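Lipoxygenase (Cyanothece sp., PDB 5EK8) probably acts as a non-heme iron 9R-lipoxygenase that inserts molecular oxygen into polyunsaturated fatty acids. Local coordinates at residues L60-T64 with P161-Y165; P67-I71 with R376-K380. All coordinates share one frame; numbering follows the deposited sequence.

Interaction 1 (L60-T64 with P161-Y165); sequences LFSDT and PYWPY
Phe-61, the last residue of strand 53-61, turns the rim of its ring to Tyr-162: its CD1 lies 3.6 Å from Tyr-162 O, which sits at the ring edge, close to the ring plane. CE1 also comes to the edge of the Tyr-162 ring, 4.2 Å from Tyr-162 CD1 and near that ring's plane, while one face of the Tyr-162 ring is occupied by its own neighbour, Trp-163. Ser-62 comes next, and here the backbones are closest, with 4.9 Å between Ser-62 CA and Pro-161 CA. Its OG leans against the proline, 3.2 Å from Pro-161 CA.

Asp-63 carries the polar part of the contact. With CG set between the backbone N and the carbonyl carbon (chi1 55°), the carboxylate swings across to the other loop, where OD1 takes the Tyr-165 N-H in a bond of 3.0 Å and 165°, nearly in line with CG-OD1. The same oxygen lies at the edge of the Tyr-165 ring, 3.7 Å from CD2, and forms a salt bridge with Arg-376 of helix 337-377. OD2 turns back to Thr-64 N in a weak bond. Cutting the aspartate back to an alanine is likely to leave the Tyr-165 N-H without its acceptor and Arg-376 short of one acidic mate.

Apolar edges beside the strand end thus give way to a single oxygen shared by a backbone amide and a guanidinium, which ties the end of strand 53-61 both to the loop leaving the beta domain and to the helical body.

Interaction 2 (P67-I71 with R376-K380); sequences PLHNI and RNLRK
His-69 and Asn-377 face each other with their CA atoms 7.5 Å apart, and the backbones draw somewhat closer at Asn-70 and Arg-379, 6.7 Å between CA atoms. Residues 67-71 form the loop leading into strand 72-79. On the other side, Arg-376 and Asn-377 are the last residues of helix 337-377, and Leu-378 is the first to leave helical geometry.

The imidazole of His-69 reaches across to the helix end. Its NE2 donates to Asn-377 O at 2.9 Å, a straight bond (168°) lying in the ring plane but coming in tilted from the plane of the carbonyl. CE1 of the same ring lies 3.2 Å from Asn-377 OD1, the amide nearly coplanar with the imidazole; Asn-377 ND2 turns to Asp-491.

Arg-379 brings NH2 over one face of the histidine, off-centre toward the rim and 3.6 Å from His-69 CD2, its guanidinium steeply inclined to the ring at 65°. The chain bends at chi3 (-132°) on its way there, and CD passes 3.3 Å from Asn-70 O. Ile-71 CD1 lies over one face of the guanidinium, 3.7 Å from Arg-379 NE, and Leu-68 CD1 adds a looser contact at NH1.

At the more open end, Asn-70 CB packs on Lys-380 CG at 4.0 Å, the two side chains crossing at about a right angle. Asn-70 ND2 is held by Glu-484 of helix 482-495, whose carboxylate also accepts from Arg-379 N and Lys-380 N.

This is a domain interface: a loop of the N-terminal beta domain, consistent with the PLAT-type beta-sandwich of lipoxygenases, docks on the C-terminal end of a long helix of the catalytic body, the helix that farther back supplies the iron ligands His-359 and His-364.

Interactions 1 and 2 are neighbours, with centres about 12 Å apart, on the border between the beta domain and the helical body, and neither lies at the iron. Residues 67-71 follow 60-64 closely in the chain, so both contacts involve the way out of strand 53-61. Interaction 1 is partly buried and joins that strand end to the loop after strand 152-160; interaction 2 is more deeply buried and carries the same region onto helix 337-377. An acidic side chain does the polar work in the first, nitrogen-bearing side chains meeting backbone oxygens in the second. Arg-376 belongs to interaction 2 but reaches into interaction 1, its NH1 2.9 Å from Trp-163 O.

Interaction 1 (L60-T64 with P161-Y165)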
loop_
_atom_site.group_PDB
_atom_site.type_symbol
_atom_site.label_atom_id
_atom_site.label_comp_id
_atom_site.label_asym_id
_atom_site.label_seq_id
_atom_site.Cartn_x
_atom_site.Cartn_y
_atom_site.Cartn_z
ATOM N N LEU A 60 -28.465 -6.126 0.208
ATOM C CA LEU A 60 -27.784 -5.186 1.091
ATOM C C LEU A 60 -26.382 -5.686 1.445
ATOM O O LEU A 60 -26.139 -6.892 1.459
ATOM C CB LEU A 60 -28.599 -4.972 2.369
ATOM C CG LEU A 60 -30.075 -4.594 2.221
ATOM C CD1 LEU A 60 -30.744 -4.539 3.578
ATOM C CD2 LEU A 60 -30.236 -3.266 1.504
ATOM N N PHE A 61 -25.460 -4.764 1.715
ATOM C CA PHE A 61 -24.170 -5.135 2.294
ATOM C C PHE A 61 -24.411 -5.844 3.621
ATOM O O PHE A 61 -25.296 -5.451 4.383
ATOM C CB PHE A 61 -23.283 -3.911 2.526
ATOM C CG PHE A 61 -22.733 -3.297 1.273
ATOM C CD1 PHE A 61 -21.475 -3.644 0.816
ATOM C CD2 PHE A 61 -23.460 -2.353 0.569
ATOM C CE1 PHE A 61 -20.958 -3.074 -0.327
ATOM C CE2 PHE A 61 -22.946 -1.777 -0.576
ATOM C CZ PHE A 61 -21.691 -2.136 -1.022
ATOM N N SER A 62 -23.624 -6.875 3.907
ATOM C CA SER A 62 -23.786 -7.610 5.158
ATOM C C SER A 62 -23.347 -6.797 6.383
ATOM O O SER A 62 -23.867 -7.005 7.480
ATOM C CB SER A 62 -23.010 -8.928 5.108
ATOM O OG SER A 62 -21.623 -8.689 4.958
ATOM N N ASP A 63 -22.407 -5.871 6.199
ATOM C CA ASP A 63 -21.814 -5.160 7.335
ATOM C C ASP A 63 -22.420 -3.782 7.618
ATOM O O ASP A 63 -22.509 -3.381 8.778
ATOM C CB ASP A 63 -20.292 -5.022 7.153
ATOM C CG ASP A 63 -19.894 -4.366 5.834
ATOM O OD1 ASP A 63 -18.671 -4.249 5.590
ATOM O OD2 ASP A 63 -20.780 -3.975 5.044
ATOM N N THR A 64 -22.833 -3.060 6.580
ATOM C CA THR A 64 -23.433 -1.739 6.773
ATOM C C THR A 64 -24.943 -1.765 6.558
ATOM O O THR A 64 -25.643 -0.811 6.902
ATOM C CB THR A 64 -22.822 -0.682 5.829
ATOM O OG1 THR A 64 -23.114 -1.018 4.466
ATOM C CG2 THR A 64 -21.310 -0.593 6.021
ATOM N N PRO A 161 -22.020 -10.387 1.734
ATOM C CA PRO A 161 -20.697 -10.004 2.235
ATOM C C PRO A 161 -19.770 -9.551 1.110
ATOM O O PRO A 161 -18.770 -10.214 0.829
ATOM C CB PRO A 161 -20.188 -11.289 2.888
ATOM C CG PRO A 161 -20.838 -12.370 2.105
ATOM C CD PRO A 161 -22.198 -11.850 1.714
ATOM N N TYR A 162 -20.103 -8.429 0.480
ATOM C CA TYR A 162 -19.298 -7.907 -0.614
ATOM C C TYR A 162 -18.266 -6.902 -0.112
ATOM O O TYR A 162 -18.618 -5.807 0.337
ATOM C CB TYR A 162 -20.190 -7.262 -1.674
ATOM C CG TYR A 162 -19.453 -6.886 -2.940
ATOM C CD1 TYR A 162 -19.179 -5.555 -3.239
ATOM C CD2 TYR A 162 -19.021 -7.868 -3.835
ATOM C CE1 TYR A 162 -18.504 -5.207 -4.394
ATOM C CE2 TYR A 162 -18.344 -7.530 -5.000
ATOM C CZ TYR A 162 -18.088 -6.197 -5.273
ATOM O OH TYR A 162 -17.421 -5.838 -6.420
ATOM N N TRP A 163 -16.994 -7.284 -0.211
ATOM C CA TRP A 163 -15.873 -6.489 0.292
ATOM C C TRP A 163 -16.108 -6.007 1.716
ATOM O O TRP A 163 -16.099 -4.804 1.975
ATOM C CB TRP A 163 -15.610 -5.292 -0.624
ATOM C CG TRP A 163 -14.856 -5.646 -1.868
ATOM C CD1 TRP A 163 -15.323 -6.353 -2.939
ATOM C CD2 TRP A 163 -13.497 -5.309 -2.172
ATOM N NE1 TRP A 163 -14.339 -6.476 -3.892
ATOM C CE2 TRP A 163 -13.209 -5.842 -3.445
ATOM C CE3 TRP A 163 -12.497 -4.605 -1.494
ATOM C CZ2 TRP A 163 -11.964 -5.696 -4.050
ATOM C CZ3 TRP A 163 -11.258 -4.460 -2.101
ATOM C CH2 TRP A 163 -11.004 -5.002 -3.365
ATOM N N PRO A 164 -16.315 -6.947 2.650
ATOM C CA PRO A 164 -16.656 -6.540 4.014
ATOM C C PRO A 164 -15.485 -5.872 4.716
ATOM O O PRO A 164 -14.333 -6.181 4.406
ATOM C CB PRO A 164 -17.018 -7.862 4.692
ATOM C CG PRO A 164 -16.221 -8.879 3.957
ATOM C CD PRO A 164 -16.172 -8.411 2.530
ATOM N N TYR A 165 -15.780 -4.962 5.641
ATOM C CA TYR A 165 -14.739 -4.314 6.427
ATOM C C TYR A 165 -14.286 -5.204 7.575
ATOM O O TYR A 165 -15.088 -5.921 8.171
ATOM C CB TYR A 165 -15.228 -2.973 6.973
ATOM C CG TYR A 165 -15.153 -1.835 5.984
ATOM C CD1 TYR A 165 -13.964 -1.161 5.768
ATOM C CD2 TYR A 165 -16.271 -1.429 5.273
ATOM C CE1 TYR A 165 -13.886 -0.120 4.872
ATOM C CE2 TYR A 165 -16.200 -0.382 4.372
ATOM C CZ TYR A 165 -15.003 0.266 4.176
ATOM O OH TYR A 165 -14.916 1.309 3.284
#

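Interaction 2 (P67-I71 with R376-K380)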
loop_
_atom_site.group_PDB
_atom_site.type_symbol
_atom_site.label_atom_id
_atom_site.label_comp_id
_atom_site.label_asym_id
_atom_site.label_seq_id
_atom_site.Cartn_x
_atom_site.Cartn_y
_atom_site.Cartn_z
ATOM N N PRO A 67 -27.746 -0.469 0.777
ATOM C CA PRO A 67 -28.050 -1.170 -0.474
ATOM C C PRO A 67 -26.809 -1.502 -1.290
ATOM O O PRO A 67 -25.916 -0.664 -1.419
ATOM C CB PRO A 67 -28.943 -0.177 -1.228
ATOM C CG PRO A 67 -28.699 1.145 -0.583
ATOM C CD PRO A 67 -28.421 0.837 0.852
ATOM N N LEU A 68 -26.760 -2.723 -1.818
ATOM C CA LEU A 68 -25.739 -3.118 -2.784
ATOM C C LEU A 68 -26.188 -2.661 -4.166
ATOM O O LEU A 68 -26.950 -3.346 -4.845
ATOM C CB LEU A 68 -25.512 -4.629 -2.757
ATOM C CG LEU A 68 -24.266 -5.173 -3.453
ATOM C CD1 LEU A 68 -23.018 -4.696 -2.751
ATOM C CD2 LEU A 68 -24.299 -6.693 -3.500
ATOM N N HIS A 69 -25.705 -1.493 -4.570
ATOM C CA HIS A 69 -26.257 -0.773 -5.709
ATOM C C HIS A 69 -25.584 -1.076 -7.041
ATOM O O HIS A 69 -24.369 -1.268 -7.107
ATOM C CB HIS A 69 -26.167 0.724 -5.442
ATOM C CG HIS A 69 -24.780 1.188 -5.136
ATOM N ND1 HIS A 69 -24.246 1.153 -3.863
ATOM C CD2 HIS A 69 -23.808 1.686 -5.934
ATOM C CE1 HIS A 69 -23.012 1.616 -3.893
ATOM N NE2 HIS A 69 -22.719 1.945 -5.140
ATOM N N ASN A 70 -26.394 -1.104 -8.098
ATOM C CA ASN A 70 -25.913 -1.185 -9.476
ATOM C C ASN A 70 -24.956 -2.345 -9.715
ATOM O O ASN A 70 -23.970 -2.209 -10.441
ATOM C CB ASN A 70 -25.232 0.129 -9.878
ATOM C CG ASN A 70 -26.074 1.353 -9.555
ATOM O OD1 ASN A 70 -27.274 1.251 -9.302
ATOM N ND2 ASN A 70 -25.442 2.520 -9.565
ATOM N N ILE A 71 -25.238 -3.484 -9.095
ATOM C CA ILE A 71 -24.395 -4.654 -9.271
ATOM C C ILE A 71 -25.149 -5.695 -10.091
ATOM O O ILE A 71 -26.371 -5.824 -9.979
ATOM C CB ILE A 71 -23.941 -5.236 -7.911
ATOM C CG1 ILE A 71 -22.681 -6.084 -8.087
ATOM C CG2 ILE A 71 -25.068 -6.012 -7.229
ATOM C CD1 ILE A 71 -21.885 -6.234 -6.818
ATOM N N ARG A 376 -16.157 -1.201 -3.304
ATOM C CA ARG A 376 -17.463 -1.376 -2.692
ATOM C C ARG A 376 -18.542 -0.606 -3.435
ATOM O O ARG A 376 -19.656 -1.102 -3.588
ATOM C CB ARG A 376 -17.442 -0.939 -1.230
ATOM C CG ARG A 376 -17.019 -2.016 -0.256
ATOM C CD ARG A 376 -16.968 -1.466 1.167
ATOM N NE ARG A 376 -18.300 -1.252 1.719
ATOM C CZ ARG A 376 -18.905 -2.102 2.541
ATOM N NH1 ARG A 376 -18.293 -3.216 2.913
ATOM N NH2 ARG A 376 -20.119 -1.835 2.999
ATOM N N ASN A 377 -18.223 0.601 -3.900
ATOM C CA ASN A 377 -19.286 1.503 -4.351
ATOM C C ASN A 377 -19.190 2.052 -5.779
ATOM O O ASN A 377 -20.124 2.702 -6.251
ATOM C CB ASN A 377 -19.382 2.684 -3.380
ATOM C CG ASN A 377 -19.634 2.242 -1.949
ATOM O OD1 ASN A 377 -20.761 1.916 -1.579
ATOM N ND2 ASN A 377 -18.584 2.236 -1.136
ATOM N N LEU A 378 -18.083 1.800 -6.470
ATOM C CA LEU A 378 -17.896 2.373 -7.803
ATOM C C LEU A 378 -18.062 1.339 -8.914
ATOM O O LEU A 378 -17.175 0.516 -9.140
ATOM C CB LEU A 378 -16.521 3.036 -7.906
ATOM C CG LEU A 378 -16.311 4.224 -6.965
ATOM C CD1 LEU A 378 -14.956 4.877 -7.201
ATOM C CD2 LEU A 378 -17.443 5.236 -7.124
ATOM N N ARG A 379 -19.196 1.397 -9.609
ATOM C CA ARG A 379 -19.490 0.468 -10.703
ATOM C C ARG A 379 -19.875 1.182 -12.000
ATOM O O ARG A 379 -19.105 1.192 -12.961
ATOM C CB ARG A 379 -20.605 -0.494 -10.293
ATOM C CG ARG A 379 -20.094 -1.766 -9.656
ATOM C CD ARG A 379 -21.156 -2.456 -8.829
ATOM N NE ARG A 379 -20.613 -2.810 -7.526
ATOM C CZ ARG A 379 -21.016 -2.279 -6.379
ATOM N NH1 ARG A 379 -20.452 -2.658 -5.243
ATOM N NH2 ARG A 379 -21.989 -1.380 -6.366
ATOM N N LYS A 380 -21.070 1.769 -12.029
ATOM C CA LYS A 380 -21.545 2.487 -13.212
ATOM C C LYS A 380 -20.813 3.811 -13.429
ATOM O O LYS A 380 -20.697 4.291 -14.560
ATOM C CB LYS A 380 -23.048 2.748 -13.115
ATOM C CG LYS A 380 -23.911 1.519 -13.334
ATOM C CD LYS A 380 -25.322 1.921 -13.742
ATOM C CE LYS A 380 -26.196 0.706 -14.012
ATOM N NZ LYS A 380 -27.509 1.094 -14.593
#